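Local coordinates for beta-galactoside alpha-2,6-sialyltransferase (Photobacterium sp., PDB 2Z4T), which transfers sialic acid from a CMP-linked donor to galactose-ended acceptors such as lactose, forming an alpha-2,6 linkage, at residues E118-H123 with L129-D134; K137-E140 with Q146-I149; D321-F326 with L333-V338. One frame throughout, in Å; residues are numbered along the deposited sequence.

Contact 1: E118-H123 with L129-D134. With GAL (beta-D-galactopyranose), chain B.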
loop_
_atom_site.group_PDB
_atom_site.type_symbol
_atom_site.label_atom_id
_atom_site.label_comp_id
_atom_site.label_asym_id
_atom_site.label_seq_id
_atom_site.Cartn_x
_atom_site.Cartn_y
_atom_site.Cartn_z
ATOM N N GLU A 118 1.549 9.391 9.747
ATOM C CA GLU A 118 1.881 8.497 8.652
ATOM C C GLU A 118 1.056 8.934 7.465
ATOM O O GLU A 118 -0.169 8.994 7.567
ATOM C CB GLU A 118 1.518 7.072 9.003
ATOM C CG GLU A 118 2.433 6.423 10.010
ATOM C CD GLU A 118 1.912 5.060 10.436
ATOM O OE1 GLU A 118 2.619 4.372 11.200
ATOM O OE2 GLU A 118 0.788 4.695 10.014
ATOM N N VAL A 119 1.738 9.263 6.361
ATOM C CA VAL A 119 1.092 9.731 5.137
ATOM C C VAL A 119 1.316 8.714 4.001
ATOM O O VAL A 119 2.443 8.263 3.773
ATOM C CB VAL A 119 1.620 11.118 4.744
ATOM C CG1 VAL A 119 0.906 11.644 3.513
ATOM C CG2 VAL A 119 1.478 12.122 5.904
ATOM N N TYR A 120 0.246 8.349 3.298
ATOM C CA TYR A 120 0.317 7.356 2.229
ATOM C C TYR A 120 -0.381 7.855 0.973
ATOM O O TYR A 120 -1.578 8.170 1.012
ATOM C CB TYR A 120 -0.378 6.062 2.648
ATOM C CG TYR A 120 0.023 5.464 3.990
ATOM C CD1 TYR A 120 0.926 4.409 4.048
ATOM C CD2 TYR A 120 -0.546 5.923 5.185
ATOM C CE1 TYR A 120 1.294 3.828 5.256
ATOM C CE2 TYR A 120 -0.196 5.350 6.410
ATOM C CZ TYR A 120 0.729 4.292 6.430
ATOM O OH TYR A 120 1.093 3.698 7.606
ATOM N N VAL A 121 0.352 7.919 -0.141
ATOM C CA VAL A 121 -0.188 8.486 -1.364
ATOM C C VAL A 121 0.053 7.563 -2.556
ATOM O O VAL A 121 1.203 7.150 -2.845
ATOM C CB VAL A 121 0.410 9.889 -1.666
ATOM C CG1 VAL A 121 -0.318 10.565 -2.837
ATOM C CG2 VAL A 121 0.366 10.803 -0.421
ATOM N N ASP A 122 -1.033 7.266 -3.268
ATOM C CA ASP A 122 -0.956 6.504 -4.491
ATOM C C ASP A 122 -2.278 6.540 -5.258
ATOM O O ASP A 122 -3.361 6.550 -4.669
ATOM C CB ASP A 122 -0.559 5.046 -4.194
ATOM C CG ASP A 122 -0.557 4.185 -5.446
ATOM O OD1 ASP A 122 0.043 4.603 -6.463
ATOM O OD2 ASP A 122 -1.167 3.101 -5.430
ATOM N N HIS A 123 -2.178 6.519 -6.578
ATOM C CA HIS A 123 -3.344 6.604 -7.436
ATOM C C HIS A 123 -3.532 5.269 -8.141
ATOM O O HIS A 123 -4.571 5.053 -8.766
ATOM C CB HIS A 123 -3.136 7.686 -8.498
ATOM C CG HIS A 123 -2.074 7.327 -9.488
ATOM N ND1 HIS A 123 -0.727 7.400 -9.189
ATOM C CD2 HIS A 123 -2.156 6.832 -10.748
ATOM C CE1 HIS A 123 -0.026 6.985 -10.229
ATOM N NE2 HIS A 123 -0.869 6.633 -11.188
ATOM N N LEU A 129 -2.029 -1.209 -2.287
ATOM C CA LEU A 129 -2.172 -2.489 -1.636
ATOM C C LEU A 129 -1.122 -2.639 -0.528
ATOM O O LEU A 129 -1.461 -3.009 0.597
ATOM C CB LEU A 129 -2.036 -3.622 -2.648
ATOM C CG LEU A 129 -2.135 -5.027 -2.075
ATOM C CD1 LEU A 129 -3.525 -5.258 -1.519
ATOM C CD2 LEU A 129 -1.764 -6.054 -3.159
ATOM N N GLN A 130 0.133 -2.335 -0.841
ATOM C CA GLN A 130 1.190 -2.454 0.148
ATOM C C GLN A 130 1.006 -1.467 1.313
ATOM O O GLN A 130 1.250 -1.818 2.483
ATOM C CB GLN A 130 2.540 -2.270 -0.506
ATOM C CG GLN A 130 2.928 -3.402 -1.414
ATOM C CD GLN A 130 3.442 -4.662 -0.687
ATOM O OE1 GLN A 130 3.355 -5.772 -1.224
ATOM N NE2 GLN A 130 3.998 -4.494 0.507
ATOM N N GLN A 131 0.558 -0.254 0.997
ATOM C CA GLN A 131 0.338 0.768 2.017
ATOM C C GLN A 131 -0.769 0.333 2.958
ATOM O O GLN A 131 -0.633 0.484 4.170
ATOM C CB GLN A 131 0.025 2.139 1.381
ATOM C CG GLN A 131 1.179 2.718 0.540
ATOM C CD GLN A 131 0.796 3.970 -0.250
ATOM O OE1 GLN A 131 -0.392 4.213 -0.525
ATOM N NE2 GLN A 131 1.803 4.794 -0.598
ATOM N N LEU A 132 -1.844 -0.245 2.413
ATOM C CA LEU A 132 -2.926 -0.788 3.215
ATOM C C LEU A 132 -2.404 -1.777 4.237
ATOM O O LEU A 132 -2.793 -1.734 5.417
ATOM C CB LEU A 132 -3.931 -1.544 2.356
ATOM C CG LEU A 132 -5.421 -1.535 2.737
ATOM C CD1 LEU A 132 -6.127 -2.785 2.306
ATOM C CD2 LEU A 132 -5.722 -1.238 4.202
ATOM N N MET A 133 -1.562 -2.696 3.781
ATOM C CA MET A 133 -1.003 -3.693 4.670
ATOM C C MET A 133 -0.119 -3.042 5.752
ATOM O O MET A 133 -0.130 -3.495 6.885
ATOM C CB MET A 133 -0.238 -4.759 3.879
ATOM C CG MET A 133 -1.137 -5.651 3.034
ATOM S SD MET A 133 -0.293 -7.114 2.386
ATOM C CE MET A 133 0.914 -6.410 1.261
ATOM N N ASP A 134 0.619 -1.978 5.399
ATOM C CA ASP A 134 1.411 -1.208 6.375
ATOM C C ASP A 134 0.554 -0.532 7.449
ATOM O O ASP A 134 0.971 -0.439 8.608
ATOM C CB ASP A 134 2.256 -0.150 5.684
ATOM C CG ASP A 134 3.366 -0.745 4.836
ATOM O OD1 ASP A 134 3.714 -1.956 4.981
ATOM O OD2 ASP A 134 3.895 0.005 4.005
HETATM C C1 GAL B . -1.629 6.375 -15.029
HETATM C C2 GAL B . -0.279 7.089 -15.005
HETATM C C3 GAL B . 0.835 6.065 -15.208
HETATM C C4 GAL B . 0.682 4.896 -14.226
HETATM C C5 GAL B . -0.736 4.319 -14.246
HETATM C C6 GAL B . -0.983 3.297 -13.132
HETATM O O2 GAL B . -0.260 8.102 -15.998
HETATM O O3 GAL B . 2.104 6.681 -15.041
HETATM O O4 GAL B . 1.013 5.354 -12.933
HETATM O O5 GAL B . -1.658 5.361 -14.048
HETATM O O6 GAL B . -0.231 2.113 -13.303
#
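Within the beta-alpha-beta unit made by strand 103-122, helix 126-141 and strand 146-151, Tyr120 and Gln131 are the main points of contact between the strand and the helix that follows it. The two segments run nearly antiparallel, their axes 9.1 Å apart at an angle of 161°. The side chains of Tyr120 and Gln131 lie alongside each other, pointing opposite ways, with the amide plane turned steeply against the ring, and the ring carbon Tyr120 CD1 rests 3.6 Å from Gln131 CB. Further along the ring, Tyr120 CE1 approaches Asp134 CB at 4.1 Å, one helical turn on. Gln131 leaves the helix with CG beside its backbone N (chi1 -64°) and an extended chain beyond, which carries the amide up to the strand backbone. There Gln131 NE2 donates a weak but fairly straight bond to Val121 O, 3.3 Å long with an N-H...O angle of 162°. That buried amide is also bonded by Trp151 at Gln131 OE1 and by Ser199 at NE2. At the far end of the tyrosine, Tyr120 OH gives a 2.6 Å hydrogen bond to Glu118 OE2, coming from above the carboxylate plane, while Asp134 is bonded to Tyr230. At the end of the strand, Asp122 is held by Thr128, Ala124 N and Asn201; it binds magnesium in a structure of this protein, and a magnesium ion lies close by here. The imidazole of His123 presents its edge to the galactose, NE2 donating to GAL O4 at 2.9 Å and, in a second bent bond, to GAL O5 at 3.2 Å. A strand running into a covering helix, with binding residues at its C-terminal end, is characteristic of the Rossmann-like domains of the GT-B fold.

Contact 2: K137-E140 with Q146-I149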
loop_
_atom_site.group_PDB
_atom_site.type_symbol
_atom_site.label_atom_id
_atom_site.label_comp_id
_atom_site.label_asym_id
_atom_site.label_seq_id
_atom_site.Cartn_x
_atom_site.Cartn_y
_atom_site.Cartn_z
ATOM N N LYS A 137 -0.907 -3.204 9.999
ATOM C CA LYS A 137 0.165 -3.566 10.926
ATOM C C LYS A 137 0.464 -2.433 11.932
ATOM O O LYS A 137 0.669 -2.674 13.127
ATOM C CB LYS A 137 1.432 -3.957 10.163
ATOM C CG LYS A 137 2.558 -4.382 11.074
ATOM C CD LYS A 137 3.706 -4.996 10.337
ATOM C CE LYS A 137 4.948 -5.026 11.228
ATOM N NZ LYS A 137 6.192 -5.348 10.448
ATOM N N SER A 138 0.455 -1.201 11.441
ATOM C CA SER A 138 0.825 -0.065 12.247
ATOM C C SER A 138 -0.250 0.249 13.280
ATOM O O SER A 138 0.034 0.785 14.358
ATOM C CB SER A 138 1.120 1.142 11.350
ATOM O OG SER A 138 1.242 2.331 12.099
ATOM N N GLU A 139 -1.492 -0.078 12.966
ATOM C CA GLU A 139 -2.554 0.230 13.910
ATOM C C GLU A 139 -2.304 -0.556 15.191
ATOM O O GLU A 139 -2.613 -0.075 16.276
ATOM C CB GLU A 139 -3.936 -0.058 13.327
ATOM C CG GLU A 139 -5.105 0.367 14.215
ATOM C CD GLU A 139 -5.433 -0.615 15.351
ATOM O OE1 GLU A 139 -4.976 -1.794 15.340
ATOM O OE2 GLU A 139 -6.171 -0.191 16.272
ATOM N N GLU A 140 -1.722 -1.746 15.065
ATOM C CA GLU A 140 -1.294 -2.498 16.235
ATOM C C GLU A 140 -0.011 -1.977 16.912
ATOM O O GLU A 140 0.016 -1.815 18.127
ATOM C CB GLU A 140 -1.104 -3.963 15.901
ATOM C CG GLU A 140 -0.370 -4.678 17.004
ATOM C CD GLU A 140 -0.191 -6.134 16.730
ATOM O OE1 GLU A 140 -0.927 -6.678 15.870
ATOM O OE2 GLU A 140 0.688 -6.742 17.387
ATOM N N GLN A 146 -1.503 9.017 13.733
ATOM C CA GLN A 146 -2.574 9.494 12.851
ATOM C C GLN A 146 -2.199 9.123 11.428
ATOM O O GLN A 146 -1.013 9.148 11.060
ATOM C CB GLN A 146 -2.718 11.022 12.919
ATOM C CG GLN A 146 -3.503 11.572 14.125
ATOM C CD GLN A 146 -4.938 11.022 14.249
ATOM O OE1 GLN A 146 -5.429 10.808 15.354
ATOM N NE2 GLN A 146 -5.605 10.793 13.117
ATOM N N ARG A 147 -3.200 8.822 10.607
ATOM C CA ARG A 147 -2.927 8.326 9.263
ATOM C C ARG A 147 -3.703 9.082 8.204
ATOM O O ARG A 147 -4.922 9.232 8.287
ATOM C CB ARG A 147 -3.182 6.825 9.184
ATOM C CG ARG A 147 -2.362 6.066 10.181
ATOM C CD ARG A 147 -2.456 4.551 10.001
ATOM N NE ARG A 147 -1.622 3.943 11.025
ATOM C CZ ARG A 147 -2.033 3.686 12.265
ATOM N NH1 ARG A 147 -3.294 3.917 12.607
ATOM N NH2 ARG A 147 -1.180 3.178 13.152
ATOM N N TYR A 148 -2.966 9.566 7.213
ATOM C CA TYR A 148 -3.527 10.324 6.117
ATOM C C TYR A 148 -3.274 9.544 4.840
ATOM O O TYR A 148 -2.132 9.151 4.554
ATOM C CB TYR A 148 -2.838 11.681 5.991
ATOM C CG TYR A 148 -3.036 12.657 7.127
ATOM C CD1 TYR A 148 -3.975 12.432 8.124
ATOM C CD2 TYR A 148 -2.298 13.847 7.171
ATOM C CE1 TYR A 148 -4.150 13.341 9.164
ATOM C CE2 TYR A 148 -2.470 14.761 8.183
ATOM C CZ TYR A 148 -3.403 14.507 9.178
ATOM O OH TYR A 148 -3.570 15.407 10.193
ATOM N N ILE A 149 -4.335 9.336 4.071
ATOM C CA ILE A 149 -4.243 8.676 2.787
ATOM C C ILE A 149 -4.737 9.584 1.675
ATOM O O ILE A 149 -5.604 10.453 1.888
ATOM C CB ILE A 149 -5.052 7.357 2.765
ATOM C CG1 ILE A 149 -6.560 7.613 2.892
ATOM C CG2 ILE A 149 -4.526 6.392 3.817
ATOM C CD1 ILE A 149 -7.442 6.346 2.818
#
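Arg147 starts from its strand with CG beside the backbone N (chi1 -57°) and then runs fully extended from CG to NE, while Ser138 has OG anti to its own backbone N (chi1 169°); together these torsions bring the guanidinium and the hydroxyl within bonding distance. Arg147 NH2 donates to Ser138 OG at 2.8 Å, a nearly straight bond (164° at the hydrogen) whose acceptor lies close to the guanidinium plane. A weak second bond, from Arg147 NE to Ser138 OG at 3.5 Å, makes the serine oxygen a shared partner at that edge. One face of the same group looks onto the helix backbone: Glu139 N stands over it, although as a second donor it makes no bond, and Glu139 CB packs 4.1 Å from Arg147 NH1. The carboxylate of Glu139 turns off elsewhere, its chain bent at chi2, and of that side chain CB does the touching. The stronger partner of both key side chains is Glu118 of the adjacent strand. Glu118 OE2 forms a salt bridge with Arg147 NE, and Glu118 OE1 is probably hydrogen-bonded to Ser138 OG, so carboxylate, hydroxyl and guanidinium close a buried polar triangle that fixes the rotation of the arginine end and would be expected to favour its charged form. Arg147 NH1 finds a further acceptor in Leu164 O. The arginine thus spans from strand 146-151, which lies between strands 103-122 and 166-168, across to the C-terminal part of helix 126-141, with the end of helix 158-164 supplying Leu164 beside it.

Contact 3: D321-F326 with L333-V338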
loop_
_atom_site.group_PDB
_atom_site.type_symbol
_atom_site.label_atom_id
_atom_site.label_comp_id
_atom_site.label_asym_id
_atom_site.label_seq_id
_atom_site.Cartn_x
_atom_site.Cartn_y
_atom_site.Cartn_z
ATOM N N ASP A 321 4.031 -11.432 2.556
ATOM C CA ASP A 321 3.707 -12.216 3.730
ATOM C C ASP A 321 2.981 -11.365 4.770
ATOM O O ASP A 321 2.792 -11.791 5.903
ATOM C CB ASP A 321 4.976 -12.830 4.318
ATOM C CG ASP A 321 5.975 -11.780 4.818
ATOM O OD1 ASP A 321 5.866 -10.557 4.506
ATOM O OD2 ASP A 321 6.900 -12.211 5.532
ATOM N N GLY A 322 2.583 -10.162 4.370
ATOM C CA GLY A 322 1.877 -9.236 5.251
ATOM C C GLY A 322 0.557 -9.814 5.730
ATOM O O GLY A 322 0.190 -9.697 6.928
ATOM N N PHE A 323 -0.154 -10.452 4.804
ATOM C CA PHE A 323 -1.451 -10.997 5.113
ATOM C C PHE A 323 -1.287 -12.168 6.075
ATOM O O PHE A 323 -1.979 -12.254 7.075
ATOM C CB PHE A 323 -2.188 -11.410 3.849
ATOM C CG PHE A 323 -3.513 -12.085 4.119
ATOM C CD1 PHE A 323 -4.635 -11.332 4.434
ATOM C CD2 PHE A 323 -3.629 -13.477 4.073
ATOM C CE1 PHE A 323 -5.850 -11.941 4.696
ATOM C CE2 PHE A 323 -4.830 -14.098 4.335
ATOM C CZ PHE A 323 -5.957 -13.332 4.651
ATOM N N LYS A 324 -0.344 -13.055 5.771
ATOM C CA LYS A 324 -0.082 -14.240 6.591
ATOM C C LYS A 324 0.349 -13.835 7.995
ATOM O O LYS A 324 0.092 -14.573 8.946
ATOM C CB LYS A 324 0.998 -15.098 5.943
ATOM C CG LYS A 324 1.559 -16.198 6.829
ATOM C CD LYS A 324 2.432 -17.156 6.003
ATOM C CE LYS A 324 3.716 -17.548 6.753
ATOM N NZ LYS A 324 4.633 -16.359 6.992
ATOM N N LYS A 325 1.007 -12.684 8.125
ATOM C CA LYS A 325 1.505 -12.252 9.420
ATOM C C LYS A 325 0.464 -11.500 10.248
ATOM O O LYS A 325 0.694 -11.249 11.425
ATOM C CB LYS A 325 2.782 -11.413 9.292
ATOM C CG LYS A 325 4.067 -12.235 9.100
ATOM C CD LYS A 325 5.248 -11.274 8.952
ATOM C CE LYS A 325 6.591 -11.932 9.322
ATOM N NZ LYS A 325 7.473 -12.223 8.147
ATOM N N PHE A 326 -0.657 -11.136 9.626
ATOM C CA PHE A 326 -1.778 -10.511 10.316
ATOM C C PHE A 326 -2.439 -11.523 11.252
ATOM O O PHE A 326 -2.534 -12.701 10.916
ATOM C CB PHE A 326 -2.863 -10.071 9.311
ATOM C CG PHE A 326 -2.540 -8.823 8.527
ATOM C CD1 PHE A 326 -1.657 -7.853 9.024
ATOM C CD2 PHE A 326 -3.166 -8.598 7.291
ATOM C CE1 PHE A 326 -1.378 -6.698 8.275
ATOM C CE2 PHE A 326 -2.892 -7.446 6.547
ATOM C CZ PHE A 326 -1.996 -6.497 7.036
ATOM N N LEU A 333 -10.322 -7.508 8.544
ATOM C CA LEU A 333 -10.417 -6.092 8.263
ATOM C C LEU A 333 -9.795 -5.797 6.885
ATOM O O LEU A 333 -10.364 -5.047 6.089
ATOM C CB LEU A 333 -9.759 -5.273 9.376
ATOM C CG LEU A 333 -9.729 -3.753 9.198
ATOM C CD1 LEU A 333 -11.158 -3.145 9.059
ATOM C CD2 LEU A 333 -8.925 -3.116 10.347
ATOM N N PHE A 334 -8.659 -6.429 6.612
ATOM C CA PHE A 334 -7.992 -6.335 5.323
ATOM C C PHE A 334 -8.893 -6.752 4.150
ATOM O O PHE A 334 -9.073 -5.968 3.204
ATOM C CB PHE A 334 -6.700 -7.167 5.358
ATOM C CG PHE A 334 -5.934 -7.162 4.073
ATOM C CD1 PHE A 334 -5.237 -6.037 3.666
ATOM C CD2 PHE A 334 -5.881 -8.306 3.279
ATOM C CE1 PHE A 334 -4.522 -6.043 2.468
ATOM C CE2 PHE A 334 -5.164 -8.328 2.078
ATOM C CZ PHE A 334 -4.487 -7.195 1.671
ATOM N N LEU A 335 -9.458 -7.965 4.213
ATOM C CA LEU A 335 -10.273 -8.490 3.097
ATOM C C LEU A 335 -11.483 -7.606 2.859
ATOM O O LEU A 335 -11.940 -7.387 1.726
ATOM C CB LEU A 335 -10.723 -9.953 3.325
ATOM C CG LEU A 335 -9.591 -10.973 3.456
ATOM C CD1 LEU A 335 -10.141 -12.379 3.547
ATOM C CD2 LEU A 335 -8.562 -10.846 2.304
ATOM N N SER A 336 -11.975 -7.097 3.964
ATOM C CA SER A 336 -13.116 -6.250 3.972
ATOM C C SER A 336 -12.785 -4.906 3.312
ATOM O O SER A 336 -13.562 -4.406 2.507
ATOM C CB SER A 336 -13.555 -6.082 5.413
ATOM O OG SER A 336 -14.571 -5.137 5.478
ATOM N N ILE A 337 -11.626 -4.338 3.618
ATOM C CA ILE A 337 -11.221 -3.102 2.964
ATOM C C ILE A 337 -10.935 -3.259 1.461
ATOM O O ILE A 337 -11.282 -2.377 0.683
ATOM C CB ILE A 337 -10.051 -2.401 3.688
ATOM C CG1 ILE A 337 -10.506 -1.979 5.097
ATOM C CG2 ILE A 337 -9.603 -1.167 2.880
ATOM C CD1 ILE A 337 -9.409 -1.411 5.989
ATOM N N VAL A 338 -10.303 -4.362 1.057
ATOM C CA VAL A 338 -10.097 -4.627 -0.374
ATOM C C VAL A 338 -11.359 -5.185 -1.095
ATOM O O VAL A 338 -11.341 -5.373 -2.304
ATOM C CB VAL A 338 -8.829 -5.522 -0.664
ATOM C CG1 VAL A 338 -7.621 -5.063 0.171
ATOM C CG2 VAL A 338 -9.134 -7.010 -0.418
#
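Aromatic packing dominates, with Phe334 of helix 328-338 meeting both Phe323 and Phe326. The Phe323 and Phe334 rings are set obliquely, centroids 5.8 Å apart and planes at 47°, and they come nearest at Phe323 CD1 and Phe334 CD2, 3.5 Å apart. Phe326 approaches a different part of the ring: its CE2 points at Phe334 CG from 3.9 Å, leaving Phe334 CG at the edge of the Phe326 ring, with the two planes inclined by 58°. Over the centre of the Phe326 ring, on one face, lies Gly322 O, 3.2 Å above the plane. Phe334 stands with CG anti to its backbone N (chi1 179°), which sends the ring out from the helix toward both partners. The three phenylalanines form an aromatic cluster between two consecutive helices, a short weakly bonded one at 322-325 and helix 328-338, and Leu132, Met133 and Ile136 of helix 126-141 also pack against Phe334. Aliphatic packing adds one more contact, Leu335 CD2 lying 3.8 Å from Phe323 CE1, the two side chains crossing at about a right angle, while Thr437 touches both. The charged pair lies within 321-326: Lys325 NZ, from the last residue of the short helix, reaches back to Asp321 OD2 just before its start, a salt bridge of 2.7 Å met from above the carboxylate plane.

How the contacts relate
The three contacts follow one another along the chain, contact 1 closing before contact 2 opens and contact 3 coming much later, all within the sialyltransferase part of the chain. Contacts 1 and 2 lie 9 Å apart between centres and share helix 126-141 and two neighbouring strands of one beta-sheet; they join successive turns of this helix, its middle and its C-terminal part, to those strands. Contact 3 is about 13 Å from contact 1 and 14 Å from contact 2, on another side of the same helix, where Leu132 and Met133 pack against Phe334 and Val338. The helix is therefore sandwiched between beta-sheet and helical layer, while contact 1 alone reaches the bound galactose.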